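Side-chain contacts in centrosomal protein of 104 kDa (Homo sapiens, PDB 5LPI), which is required for ciliogenesis and for structural integrity at the ciliary tip, the part here being its array of four zinc fingers: residues Leu37-Cys42 against Val48-Ser53; Glu56-Glu61 against Asp66-Cys71; Tyr72-Ala77 against Pro84-His89; Pro105-Asn110 against Lys119-Gly124. All coordinates share one frame; numbering follows the deposited sequence.

Contact 1 of 4, residues Leu37-Cys42 against Val48-Ser53; sequences LMLTRC and VVEISS. With ZN (zinc ion), chain F.
Leu39, Thr40 and Arg41 run antiparallel to Glu50, Val49 and Val48, with Thr40 and Val49 as the hydrogen-bonded pair. Thr40 N gives its proton to Val49 O at 2.9 Å and Val49 N returns one to Thr40 O at 2.8 Å, while the pairs before and after, Leu39 with Glu50 and Arg41 with Val48, are non-hydrogen-bonded. The ladder runs on past Glu50, where Ile51 N binds Met38 O at 3.0 Å. A water donates to that same carbonyl and accepts from Ser52 N, stitching the 3-10 turn to the residue just before the strand opposite. These strands are the hairpin of a ββα zinc finger: Cys42, just past the first strand, binds zinc with Cys45, His57 and Cys62. On the face turned to helix 54-60, Thr40 and Val49 point the same way and meet CG2 to CG2 at 3.7 Å. Val49 CG1 lies anti to the carbonyl carbon (chi1 -54°), which leaves CG2 between backbone N and carbonyl carbon. Leu39 CB meets Val48 CG1 at 3.7 Å, and its CD2 lies against the aliphatic CG of Glu50. Ile51 brings its CD1 to 3.5 Å from Leu37 O, and near Leu39 O; an alanine here would probably open a gap beside Thr40 CB and these carbonyls. Arg41 turns its guanidinium to Trp33, with a cation-pi contact and a bond from NE to the carbonyl O.

Contact 2 of 4, residues Glu56-Glu61 against Asp66-Cys71; sequences EHLLTE and DGFGKC. With ZN (zinc ion), chain F; ZN (zinc ion), chain E.
The Phe68 ring takes Leu58 over one face, where CB of the leucine sits, and Leu58 CD2 approaches the ring carbon CE2 of Phe68 at 3.8 Å. Other aromatic groups gather round the same ring: Phe79 stacks on it and His44 meets it edge-to-face. Two zinc fingers of the array join here, since helix 54-60 supplies His57 to one zinc, with NE2 at 2.1 Å from the metal, while strand 68-70 opens the hairpin of the following ββα unit and leads into Cys71, a ligand of the next zinc. The helix and strand axes lie 8.0 Å apart at closest and run at 116° to each other, and the helix meets the strand through two successive residues, Leu58 and Leu59. Phe68 CG is anti to its carbonyl carbon (chi1 -63°), which directs the ring toward the helix, against Leu58, and Phe68 CD2 comes within 3.6 Å of Leu58 O, a buried carbonyl oxygen without a hydrogen-bonding partner. Leu59 CD2 presses on the backbone at Gly69 C and approaches Phe68 CB, and the leucine side chain meets that of Lys70 at about a right angle. With an alanine in place of Leu59, the strand backbone at Gly69 would probably lose its apolar cover and the lysine stem its support. The extended Lys70 chain carries its amino end away from the helix, while its CB rests 3.8 Å from Leu59 CD1.

Contact 3 of 4, residues Tyr72-Ala77 against Pro84-His89; sequences YRCSEA and PRHIKH. With ZN (zinc ion), chain E.
Cys74 SG is held by two groups: the zinc ion, which it binds at 2.4 Å, and the backbone N-H of Glu76, a weak bond of 3.6 Å from N to the sulfur. Through the metal this sulfur meets His86, whose NE2 binds the same zinc at 2.1 Å. The angle from sulfur through zinc to nitrogen, about 113°, is close to tetrahedral. It keeps Cys74 SG 3.7 Å from His86 NE2. No hydrogen bond crosses between the segments; the ion is the join. The example illustrates how a metal can join two segments that share little direct contact. In this finger of three cysteines and one histidine, Cys71 and Cys74 form the CxxC turn, and Cys92 completes the site. The turn places its second sulfur by a torsion that sets SG between the backbone N and the carbonyl carbon (chi1 60°), pointing across to the helix. Ser75 then takes up left-handed backbone angles, and this reversal aims the N-H of Glu76 back at the sulfur, where so long a bond would probably ease the thiolate's charge only slightly. On the helix side, the imidazole of His86 extends away from the backbone N (chi1 178°), and the sulfur stands obliquely to its ring, 4.7 Å from the centroid. The carboxylate of Glu76 is engaged outside the site: OE2 forms a salt bridge with Arg103 and a hydrogen bond with His108. The turn thus lies between strands 68-70 and 77-79, with helix 83-89 facing it across the zinc and Ala77 packed against Leu58 and Leu59 of helix 54-60.

Contact 4 of 4, residues Pro105-Asn110 against Lys119-Gly124; sequences PLCHEN and KAHLMG. With ZN (zinc ion), chain H.
His121 reaches from its helix toward Cys107 and Glu109, and its atoms can be followed in order. CB points at the loop, and CG stands opposite the backbone N (chi1 -180°), an anti placement that carries the ring out toward the zinc. CD2 comes next, 3.1 Å from the zinc ion as a flank of the ligand atom. NE2 is the tip, bonded to zinc at 2.1 Å and 3.5 Å from Cys107 SG. Beside it CE1 faces two acceptor-like atoms, Cys107 SG and, at 3.6 Å, Glu109 OE1. Both sulfur and carboxylate oxygen lie at the ring edge, near its plane, although the carboxylate as a whole is turned 68° from the imidazole. ND1 stays 4.3 Å from Glu109 OE1, a spacing at which the negative charge would probably still polarise the ring. Cys107 binds the metal at 2.4 Å, its SG tucked between backbone N and carbonyl carbon; the angle at zinc between this sulfur and His121 NE2 is about 100°. With Cys104 and Cys128 they complete the three-cysteine, one-histidine site of the last finger, where the CxxC turn of a short hairpin faces a helix as in other members of the ββα zinc-finger class. The loop runs between strands 102-103 and 110-111, with Pro105 and Leu106 touching helix 54-60, while helix 115-123 lays Met123 on Leu37 and Met38 beside the hairpin of an earlier finger.

From the N terminus the four contacts follow in series, none nested in or crossing another. Contact 1 closes a five-residue turn between two strands, contact 2 the four-residue linker from a helix to the next hairpin, contact 3 and contact 4 the longer excursions from a CxxC turn to a helix. Contacts 1 and 2 share one zinc, contacts 2 and 3 the next, so these two metals link neighbouring steps, while contact 4 has a zinc of its own. The chain then folds back: contact 4 touches both contact 3 and contact 1, where Ile51 O packs on Pro105 CG, so the last finger touches parts of two earlier ones.

Contact 1 of 4, residues Leu37-Cys42 against Val48-Ser53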
loop_
_atom_site.group_PDB
_atom_site.type_symbol
_atom_site.label_atom_id
_atom_site.label_comp_id
_atom_site.label_asym_id
_atom_site.label_seq_id
_atom_site.Cartn_x
_atom_site.Cartn_y
_atom_site.Cartn_z
ATOM N N LEU A 37 3.838 0.654 -9.323
ATOM C CA LEU A 37 4.499 1.216 -8.144
ATOM C C LEU A 37 3.561 1.362 -6.951
ATOM O O LEU A 37 4.037 1.510 -5.822
ATOM C CB LEU A 37 5.114 2.583 -8.482
ATOM C CG LEU A 37 6.227 2.563 -9.534
ATOM C CD1 LEU A 37 6.717 3.962 -9.839
ATOM C CD2 LEU A 37 7.377 1.680 -9.087
ATOM N N MET A 38 2.252 1.333 -7.162
ATOM C CA MET A 38 1.303 1.506 -6.070
ATOM C C MET A 38 0.953 0.199 -5.375
ATOM O O MET A 38 0.271 0.213 -4.336
ATOM C CB MET A 38 0.030 2.168 -6.589
ATOM C CG MET A 38 0.271 3.523 -7.245
ATOM S SD MET A 38 0.869 4.760 -6.062
ATOM C CE MET A 38 -0.505 4.741 -4.908
ATOM N N LEU A 39 1.408 -0.922 -5.911
ATOM C CA LEU A 39 1.064 -2.229 -5.389
ATOM C C LEU A 39 2.318 -2.939 -4.902
ATOM O O LEU A 39 3.448 -2.581 -5.257
ATOM C CB LEU A 39 0.368 -3.083 -6.465
ATOM C CG LEU A 39 -0.759 -2.412 -7.241
ATOM C CD1 LEU A 39 -1.265 -3.354 -8.349
ATOM C CD2 LEU A 39 -1.912 -1.989 -6.323
ATOM N N THR A 40 2.093 -3.960 -4.082
ATOM C CA THR A 40 3.159 -4.814 -3.594
ATOM C C THR A 40 2.629 -6.240 -3.533
ATOM O O THR A 40 1.420 -6.467 -3.467
ATOM C CB THR A 40 3.660 -4.335 -2.217
ATOM O OG1 THR A 40 4.819 -5.073 -1.863
ATOM C CG2 THR A 40 2.606 -4.555 -1.136
ATOM N N ARG A 41 3.535 -7.211 -3.584
ATOM C CA ARG A 41 3.169 -8.592 -3.294
ATOM C C ARG A 41 3.281 -8.830 -1.800
ATOM O O ARG A 41 4.359 -8.656 -1.230
ATOM C CB ARG A 41 4.086 -9.586 -4.004
ATOM C CG ARG A 41 3.747 -9.912 -5.407
ATOM C CD ARG A 41 4.785 -10.902 -5.947
ATOM N NE ARG A 41 5.142 -10.551 -7.307
ATOM C CZ ARG A 41 6.203 -11.014 -7.947
ATOM N NH1 ARG A 41 7.028 -11.865 -7.348
ATOM N NH2 ARG A 41 6.427 -10.615 -9.181
ATOM N N CYS A 42 2.206 -9.298 -1.177
ATOM C CA CYS A 42 2.309 -9.659 0.236
ATOM C C CYS A 42 3.262 -10.836 0.406
ATOM O O CYS A 42 3.045 -11.904 -0.178
ATOM C CB CYS A 42 0.937 -10.010 0.802
ATOM S SG CYS A 42 1.042 -10.468 2.533
ATOM N N VAL A 48 -1.150 -9.915 -4.515
ATOM C CA VAL A 48 -0.879 -8.497 -4.774
ATOM C C VAL A 48 -1.864 -7.656 -3.972
ATOM O O VAL A 48 -3.073 -7.911 -3.992
ATOM C CB VAL A 48 -0.982 -8.174 -6.274
ATOM C CG1 VAL A 48 -0.635 -6.685 -6.524
ATOM C CG2 VAL A 48 -0.037 -9.051 -7.071
ATOM N N VAL A 49 -1.356 -6.628 -3.286
ATOM C CA VAL A 49 -2.208 -5.735 -2.508
ATOM C C VAL A 49 -1.779 -4.288 -2.748
ATOM O O VAL A 49 -0.622 -4.003 -3.076
ATOM C CB VAL A 49 -2.175 -6.053 -0.989
ATOM C CG1 VAL A 49 -2.512 -7.515 -0.723
ATOM C CG2 VAL A 49 -0.840 -5.709 -0.407
ATOM N N GLU A 50 -2.733 -3.375 -2.595
ATOM C CA GLU A 50 -2.411 -1.956 -2.617
ATOM C C GLU A 50 -1.542 -1.622 -1.412
ATOM O O GLU A 50 -1.849 -2.028 -0.286
ATOM C CB GLU A 50 -3.688 -1.122 -2.589
ATOM C CG GLU A 50 -4.507 -1.194 -3.864
ATOM C CD GLU A 50 -5.786 -0.366 -3.781
ATOM O OE1 GLU A 50 -6.886 -0.951 -3.851
ATOM O OE2 GLU A 50 -5.690 0.864 -3.649
ATOM N N ILE A 51 -0.456 -0.887 -1.642
ATOM C CA ILE A 51 0.381 -0.460 -0.524
ATOM C C ILE A 51 -0.432 0.374 0.457
ATOM O O ILE A 51 -0.302 0.223 1.677
ATOM C CB ILE A 51 1.618 0.297 -1.040
ATOM C CG1 ILE A 51 2.510 -0.659 -1.845
ATOM C CG2 ILE A 51 2.415 0.911 0.127
ATOM C CD1 ILE A 51 3.584 0.039 -2.638
ATOM N N SER A 52 -1.320 1.230 -0.053
ATOM C CA SER A 52 -2.111 2.075 0.836
ATOM C C SER A 52 -3.138 1.282 1.632
ATOM O O SER A 52 -3.746 1.837 2.554
ATOM C CB SER A 52 -2.801 3.190 0.039
ATOM O OG SER A 52 -3.744 2.669 -0.883
ATOM N N SER A 53 -3.305 -0.005 1.323
ATOM C CA SER A 53 -4.231 -0.896 2.013
ATOM C C SER A 53 -3.511 -2.037 2.717
ATOM O O SER A 53 -4.168 -2.991 3.169
ATOM C CB SER A 53 -5.250 -1.462 1.017
ATOM O OG SER A 53 -6.124 -0.449 0.548
HETATM ZN ZN ZN F . -1.147 -11.249 2.678
HETATM O O HOH W 1 -1.263 1.991 -2.819
#

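Contact 2 of 4, residues Glu56-Glu61 against Asp66-Cys71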
loop_
_atom_site.group_PDB
_atom_site.type_symbol
_atom_site.label_atom_id
_atom_site.label_comp_id
_atom_site.label_asym_id
_atom_site.label_seq_id
_atom_site.Cartn_x
_atom_site.Cartn_y
_atom_site.Cartn_z
ATOM N N GLU A 56 -4.315 -2.811 6.522
ATOM C CA GLU A 56 -5.660 -3.368 6.604
ATOM C C GLU A 56 -5.712 -4.779 6.026
ATOM O O GLU A 56 -6.421 -5.646 6.554
ATOM C CB GLU A 56 -6.653 -2.459 5.885
ATOM C CG GLU A 56 -8.068 -3.025 5.854
ATOM C CD GLU A 56 -9.080 -2.067 5.253
ATOM O OE1 GLU A 56 -9.107 -0.890 5.670
ATOM O OE2 GLU A 56 -9.848 -2.489 4.364
ATOM N N HIS A 57 -4.953 -5.030 4.951
ATOM C CA HIS A 57 -4.850 -6.384 4.398
ATOM C C HIS A 57 -4.295 -7.353 5.428
ATOM O O HIS A 57 -4.885 -8.407 5.699
ATOM C CB HIS A 57 -3.953 -6.392 3.150
ATOM C CG HIS A 57 -3.509 -7.773 2.741
ATOM N ND1 HIS A 57 -4.292 -8.614 1.976
ATOM C CD2 HIS A 57 -2.380 -8.468 3.024
ATOM C CE1 HIS A 57 -3.657 -9.759 1.793
ATOM N NE2 HIS A 57 -2.493 -9.697 2.417
ATOM N N LEU A 58 -3.143 -7.012 6.007
ATOM C CA LEU A 58 -2.476 -7.912 6.937
ATOM C C LEU A 58 -3.353 -8.217 8.145
ATOM O O LEU A 58 -3.323 -9.332 8.672
ATOM C CB LEU A 58 -1.140 -7.307 7.385
ATOM C CG LEU A 58 -0.061 -7.178 6.298
ATOM C CD1 LEU A 58 1.079 -6.289 6.822
ATOM C CD2 LEU A 58 0.471 -8.566 5.855
ATOM N N LEU A 59 -4.143 -7.242 8.593
ATOM C CA LEU A 59 -4.910 -7.430 9.819
ATOM C C LEU A 59 -6.265 -8.091 9.595
ATOM O O LEU A 59 -6.753 -8.793 10.490
ATOM C CB LEU A 59 -5.117 -6.082 10.517
ATOM C CG LEU A 59 -3.856 -5.403 11.053
ATOM C CD1 LEU A 59 -4.171 -4.004 11.558
ATOM C CD2 LEU A 59 -3.243 -6.248 12.157
ATOM N N THR A 60 -6.909 -7.872 8.441
ATOM C CA THR A 60 -8.282 -8.321 8.263
ATOM C C THR A 60 -8.522 -9.202 7.038
ATOM O O THR A 60 -9.638 -9.703 6.876
ATOM C CB THR A 60 -9.238 -7.114 8.196
ATOM O OG1 THR A 60 -9.078 -6.443 6.943
ATOM C CG2 THR A 60 -8.950 -6.130 9.316
ATOM N N GLU A 61 -7.535 -9.412 6.187
ATOM C CA GLU A 61 -7.834 -10.092 4.932
ATOM C C GLU A 61 -6.855 -11.206 4.592
ATOM O O GLU A 61 -7.279 -12.253 4.088
ATOM C CB GLU A 61 -7.857 -9.051 3.814
ATOM C CG GLU A 61 -8.152 -9.590 2.441
ATOM C CD GLU A 61 -8.190 -8.488 1.406
ATOM O OE1 GLU A 61 -7.792 -7.351 1.734
ATOM O OE2 GLU A 61 -8.623 -8.754 0.269
ATOM N N ASP A 66 -4.263 -14.081 11.106
ATOM C CA ASP A 66 -4.297 -14.481 12.511
ATOM C C ASP A 66 -2.913 -14.489 13.147
ATOM O O ASP A 66 -2.816 -14.662 14.363
ATOM C CB ASP A 66 -4.946 -15.866 12.667
ATOM C CG ASP A 66 -6.397 -15.898 12.193
ATOM O OD1 ASP A 66 -7.080 -14.856 12.238
ATOM O OD2 ASP A 66 -6.860 -16.979 11.777
ATOM N N GLY A 67 -1.850 -14.326 12.366
ATOM C CA GLY A 67 -0.524 -14.194 12.927
ATOM C C GLY A 67 -0.080 -12.765 13.187
ATOM O O GLY A 67 1.075 -12.555 13.568
ATOM N N PHE A 68 -0.954 -11.778 12.975
ATOM C CA PHE A 68 -0.621 -10.372 13.184
ATOM C C PHE A 68 -1.540 -9.732 14.213
ATOM O O PHE A 68 -2.703 -10.116 14.354
ATOM C CB PHE A 68 -0.726 -9.565 11.884
ATOM C CG PHE A 68 0.243 -10.006 10.835
ATOM C CD1 PHE A 68 1.597 -9.760 10.979
ATOM C CD2 PHE A 68 -0.193 -10.682 9.706
ATOM C CE1 PHE A 68 2.514 -10.174 9.997
ATOM C CE2 PHE A 68 0.707 -11.090 8.725
ATOM C CZ PHE A 68 2.067 -10.842 8.880
ATOM N N GLY A 69 -1.009 -8.722 14.907
ATOM C CA GLY A 69 -1.825 -7.841 15.709
ATOM C C GLY A 69 -1.456 -6.396 15.429
ATOM O O GLY A 69 -0.386 -6.094 14.898
ATOM N N LYS A 70 -2.372 -5.496 15.793
ATOM C CA LYS A 70 -2.220 -4.077 15.499
ATOM C C LYS A 70 -1.547 -3.387 16.674
ATOM O O LYS A 70 -2.016 -3.495 17.813
ATOM C CB LYS A 70 -3.573 -3.429 15.216
ATOM C CG LYS A 70 -3.501 -1.929 14.963
ATOM C CD LYS A 70 -4.853 -1.406 14.519
ATOM C CE LYS A 70 -4.779 0.044 14.084
ATOM N NZ LYS A 70 -6.139 0.629 13.912
ATOM N N CYS A 71 -0.444 -2.694 16.410
ATOM C CA CYS A 71 0.118 -1.839 17.445
ATOM C C CYS A 71 -0.720 -0.578 17.543
ATOM O O CYS A 71 -0.844 0.169 16.564
ATOM C CB CYS A 71 1.573 -1.482 17.159
ATOM S SG CYS A 71 2.145 -0.166 18.302
HETATM ZN ZN ZN F . -1.147 -11.249 2.678
HETATM ZN ZN ZN E . 4.072 0.279 16.942
#

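Contact 3 of 4, residues Tyr72-Ala77 against Pro84-His89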
loop_
_atom_site.group_PDB
_atom_site.type_symbol
_atom_site.label_atom_id
_atom_site.label_comp_id
_atom_site.label_asym_id
_atom_site.label_seq_id
_atom_site.Cartn_x
_atom_site.Cartn_y
_atom_site.Cartn_z
ATOM N N TYR A 72 -1.296 -0.340 18.723
ATOM C CA TYR A 72 -2.120 0.839 18.916
ATOM C C TYR A 72 -1.311 2.126 18.864
ATOM O O TYR A 72 -1.906 3.199 18.731
ATOM C CB TYR A 72 -2.880 0.721 20.240
ATOM C CG TYR A 72 -3.837 -0.460 20.285
ATOM C CD1 TYR A 72 -4.321 -1.037 19.112
ATOM C CD2 TYR A 72 -4.253 -1.000 21.498
ATOM C CE1 TYR A 72 -5.190 -2.114 19.148
ATOM C CE2 TYR A 72 -5.128 -2.075 21.545
ATOM C CZ TYR A 72 -5.591 -2.629 20.367
ATOM O OH TYR A 72 -6.456 -3.700 20.414
ATOM N N ARG A 73 0.021 2.052 18.936
ATOM C CA ARG A 73 0.838 3.258 18.813
ATOM C C ARG A 73 1.011 3.661 17.352
ATOM O O ARG A 73 0.658 4.779 16.961
ATOM C CB ARG A 73 2.200 3.051 19.489
ATOM C CG ARG A 73 3.112 4.284 19.528
ATOM C CD ARG A 73 4.415 3.948 20.266
ATOM N NE ARG A 73 5.586 4.684 19.776
ATOM C CZ ARG A 73 6.080 5.773 20.357
ATOM N NH1 ARG A 73 5.506 6.258 21.450
ATOM N NH2 ARG A 73 7.156 6.368 19.861
ATOM N N CYS A 74 1.538 2.761 16.523
ATOM C CA CYS A 74 1.811 3.102 15.135
ATOM C C CYS A 74 0.712 2.674 14.170
ATOM O O CYS A 74 0.780 3.046 12.997
ATOM C CB CYS A 74 3.141 2.489 14.679
ATOM S SG CYS A 74 3.184 0.700 14.776
ATOM N N SER A 75 -0.281 1.906 14.621
ATOM C CA SER A 75 -1.410 1.417 13.825
ATOM C C SER A 75 -1.013 0.333 12.833
ATOM O O SER A 75 -1.870 -0.126 12.066
ATOM C CB SER A 75 -2.124 2.537 13.051
ATOM O OG SER A 75 -1.371 2.914 11.899
ATOM N N GLU A 76 0.241 -0.102 12.821
ATOM C CA GLU A 76 0.700 -1.099 11.870
ATOM C C GLU A 76 0.479 -2.515 12.404
ATOM O O GLU A 76 0.286 -2.739 13.603
ATOM C CB GLU A 76 2.179 -0.878 11.540
ATOM C CG GLU A 76 2.452 0.476 10.874
ATOM C CD GLU A 76 3.910 0.685 10.493
ATOM O OE1 GLU A 76 4.714 -0.272 10.604
ATOM O OE2 GLU A 76 4.254 1.817 10.084
ATOM N N ALA A 77 0.489 -3.472 11.480
ATOM C CA ALA A 77 0.464 -4.885 11.832
ATOM C C ALA A 77 1.853 -5.351 12.248
ATOM O O ALA A 77 2.857 -5.031 11.603
ATOM C CB ALA A 77 -0.020 -5.728 10.650
ATOM N N PRO A 84 4.145 -7.704 22.072
ATOM C CA PRO A 84 4.496 -7.185 23.409
ATOM C C PRO A 84 5.851 -6.485 23.449
ATOM O O PRO A 84 5.943 -5.358 23.954
ATOM C CB PRO A 84 4.447 -8.447 24.288
ATOM C CG PRO A 84 3.415 -9.311 23.620
ATOM C CD PRO A 84 3.677 -9.108 22.148
ATOM N N ARG A 85 6.904 -7.115 22.918
ATOM C CA ARG A 85 8.209 -6.458 22.829
ATOM C C ARG A 85 8.142 -5.188 21.977
ATOM O O ARG A 85 8.707 -4.151 22.350
ATOM C CB ARG A 85 9.238 -7.439 22.267
ATOM C CG ARG A 85 10.587 -6.844 21.914
ATOM C CD ARG A 85 11.542 -7.909 21.349
ATOM N NE ARG A 85 12.200 -8.672 22.416
ATOM C CZ ARG A 85 13.212 -9.521 22.233
ATOM N NH1 ARG A 85 13.699 -9.734 21.017
ATOM N NH2 ARG A 85 13.741 -10.161 23.271
ATOM N N HIS A 86 7.455 -5.250 20.830
ATOM C CA HIS A 86 7.256 -4.047 20.019
ATOM C C HIS A 86 6.642 -2.931 20.852
ATOM O O HIS A 86 7.128 -1.795 20.855
ATOM C CB HIS A 86 6.367 -4.363 18.805
ATOM C CG HIS A 86 6.077 -3.171 17.932
ATOM N ND1 HIS A 86 6.735 -2.945 16.741
ATOM C CD2 HIS A 86 5.203 -2.143 18.078
ATOM C CE1 HIS A 86 6.283 -1.831 16.195
ATOM N NE2 HIS A 86 5.359 -1.319 16.988
ATOM N N ILE A 87 5.582 -3.255 21.594
ATOM C CA ILE A 87 4.896 -2.266 22.417
ATOM C C ILE A 87 5.804 -1.770 23.533
ATOM O O ILE A 87 5.854 -0.567 23.822
ATOM C CB ILE A 87 3.587 -2.870 22.961
ATOM C CG1 ILE A 87 2.531 -2.923 21.850
ATOM C CG2 ILE A 87 3.083 -2.108 24.173
ATOM C CD1 ILE A 87 1.364 -3.817 22.173
ATOM N N LYS A 88 6.549 -2.682 24.161
ATOM C CA LYS A 88 7.435 -2.295 25.253
ATOM C C LYS A 88 8.557 -1.384 24.766
ATOM O O LYS A 88 8.900 -0.403 25.436
ATOM C CB LYS A 88 8.001 -3.543 25.933
ATOM C CG LYS A 88 7.115 -4.102 27.056
ATOM C CD LYS A 88 7.020 -3.133 28.241
ATOM C CE LYS A 88 6.406 -3.783 29.488
ATOM N NZ LYS A 88 4.925 -3.617 29.596
ATOM N N HIS A 89 9.116 -1.665 23.587
ATOM C CA HIS A 89 10.247 -0.879 23.101
ATOM C C HIS A 89 9.862 0.541 22.693
ATOM O O HIS A 89 10.728 1.421 22.696
ATOM C CB HIS A 89 10.924 -1.593 21.936
ATOM C CG HIS A 89 11.876 -2.664 22.365
ATOM N ND1 HIS A 89 12.992 -3.006 21.634
ATOM C CD2 HIS A 89 11.882 -3.466 23.456
ATOM C CE1 HIS A 89 13.644 -3.974 22.253
ATOM N NE2 HIS A 89 12.991 -4.272 23.361
HETATM ZN ZN ZN E . 4.072 0.279 16.942
#

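Contact 4 of 4, residues Pro105-Asn110 against Lys119-Gly124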
loop_
_atom_site.group_PDB
_atom_site.type_symbol
_atom_site.label_atom_id
_atom_site.label_comp_id
_atom_site.label_asym_id
_atom_site.label_seq_id
_atom_site.Cartn_x
_atom_site.Cartn_y
_atom_site.Cartn_z
ATOM N N PRO A 105 3.108 2.159 5.159
ATOM C CA PRO A 105 3.534 0.970 5.902
ATOM C C PRO A 105 4.922 0.477 5.514
ATOM O O PRO A 105 5.452 -0.421 6.186
ATOM C CB PRO A 105 2.468 -0.060 5.527
ATOM C CG PRO A 105 2.189 0.267 4.059
ATOM C CD PRO A 105 2.223 1.816 4.025
ATOM N N LEU A 106 5.524 1.022 4.455
ATOM C CA LEU A 106 6.849 0.571 4.033
ATOM C C LEU A 106 7.965 1.359 4.714
ATOM O O LEU A 106 8.956 0.778 5.164
ATOM C CB LEU A 106 6.989 0.683 2.513
ATOM C CG LEU A 106 5.914 -0.027 1.682
ATOM C CD1 LEU A 106 6.209 0.144 0.193
ATOM C CD2 LEU A 106 5.817 -1.527 2.065
ATOM N N CYS A 107 7.830 2.683 4.796
ATOM C CA CYS A 107 8.846 3.510 5.433
ATOM C C CYS A 107 8.371 4.132 6.738
ATOM O O CYS A 107 9.157 4.822 7.401
ATOM C CB CYS A 107 9.329 4.608 4.465
ATOM S SG CYS A 107 8.127 5.946 4.174
ATOM N N HIS A 108 7.099 3.943 7.111
ATOM C CA HIS A 108 6.553 4.380 8.400
ATOM C C HIS A 108 6.412 5.893 8.530
ATOM O O HIS A 108 6.341 6.406 9.647
ATOM C CB HIS A 108 7.394 3.849 9.566
ATOM C CG HIS A 108 7.789 2.421 9.402
ATOM N ND1 HIS A 108 6.880 1.386 9.487
ATOM C CD2 HIS A 108 8.983 1.857 9.103
ATOM C CE1 HIS A 108 7.506 0.240 9.282
ATOM N NE2 HIS A 108 8.778 0.499 9.035
ATOM N N GLU A 109 6.337 6.631 7.424
ATOM C CA GLU A 109 6.153 8.074 7.497
ATOM C C GLU A 109 4.672 8.432 7.465
ATOM O O GLU A 109 3.869 7.774 6.785
ATOM C CB GLU A 109 6.898 8.769 6.353
ATOM C CG GLU A 109 8.405 8.544 6.424
ATOM C CD GLU A 109 9.167 9.171 5.268
ATOM O OE1 GLU A 109 8.530 9.805 4.384
ATOM O OE2 GLU A 109 10.408 9.034 5.258
ATOM N N ASN A 110 4.313 9.449 8.242
ATOM C CA ASN A 110 3.008 10.084 8.157
ATOM C C ASN A 110 3.143 11.301 7.250
ATOM O O ASN A 110 4.105 12.070 7.364
ATOM C CB ASN A 110 2.487 10.516 9.539
ATOM C CG ASN A 110 2.407 9.353 10.552
ATOM O OD1 ASN A 110 1.862 8.280 10.265
ATOM N ND2 ASN A 110 2.933 9.589 11.752
ATOM N N LYS A 119 0.083 8.803 -4.340
ATOM C CA LYS A 119 0.809 8.645 -5.596
ATOM C C LYS A 119 2.148 9.366 -5.553
ATOM O O LYS A 119 3.166 8.816 -5.983
ATOM C CB LYS A 119 -0.037 9.152 -6.769
ATOM C CG LYS A 119 -1.201 8.238 -7.137
ATOM C CD LYS A 119 -1.779 8.654 -8.498
ATOM C CE LYS A 119 -2.873 7.704 -8.973
ATOM N NZ LYS A 119 -4.125 7.860 -8.179
ATOM N N ALA A 120 2.171 10.596 -5.030
ATOM C CA ALA A 120 3.426 11.341 -5.006
ATOM C C ALA A 120 4.446 10.679 -4.083
ATOM O O ALA A 120 5.648 10.653 -4.382
ATOM C CB ALA A 120 3.164 12.789 -4.592
ATOM N N HIS A 121 3.989 10.137 -2.955
ATOM C CA HIS A 121 4.909 9.450 -2.054
ATOM C C HIS A 121 5.486 8.194 -2.695
ATOM O O HIS A 121 6.701 7.982 -2.691
ATOM C CB HIS A 121 4.199 9.085 -0.757
ATOM C CG HIS A 121 5.088 8.382 0.218
ATOM N ND1 HIS A 121 5.998 9.051 1.007
ATOM C CD2 HIS A 121 5.236 7.067 0.504
ATOM C CE1 HIS A 121 6.658 8.181 1.750
ATOM N NE2 HIS A 121 6.209 6.971 1.468
ATOM N N LEU A 122 4.628 7.351 -3.253
ATOM C CA LEU A 122 5.079 6.037 -3.708
ATOM C C LEU A 122 5.767 6.085 -5.073
ATOM O O LEU A 122 6.664 5.278 -5.336
ATOM C CB LEU A 122 3.895 5.074 -3.731
ATOM C CG LEU A 122 3.401 4.690 -2.327
ATOM C CD1 LEU A 122 2.148 3.835 -2.413
ATOM C CD2 LEU A 122 4.498 3.950 -1.545
ATOM N N MET A 123 5.401 7.033 -5.936
ATOM C CA MET A 123 5.928 7.067 -7.295
ATOM C C MET A 123 6.798 8.268 -7.608
ATOM O O MET A 123 7.570 8.215 -8.569
ATOM C CB MET A 123 4.773 7.048 -8.298
ATOM C CG MET A 123 3.771 6.000 -7.953
ATOM S SD MET A 123 2.739 5.649 -9.355
ATOM C CE MET A 123 1.547 6.916 -9.296
ATOM N N GLY A 124 6.682 9.345 -6.849
ATOM C CA GLY A 124 7.338 10.576 -7.204
ATOM C C GLY A 124 8.832 10.473 -7.013
ATOM O O GLY A 124 9.351 9.474 -6.500
HETATM ZN ZN ZN H . 6.992 5.174 2.171
#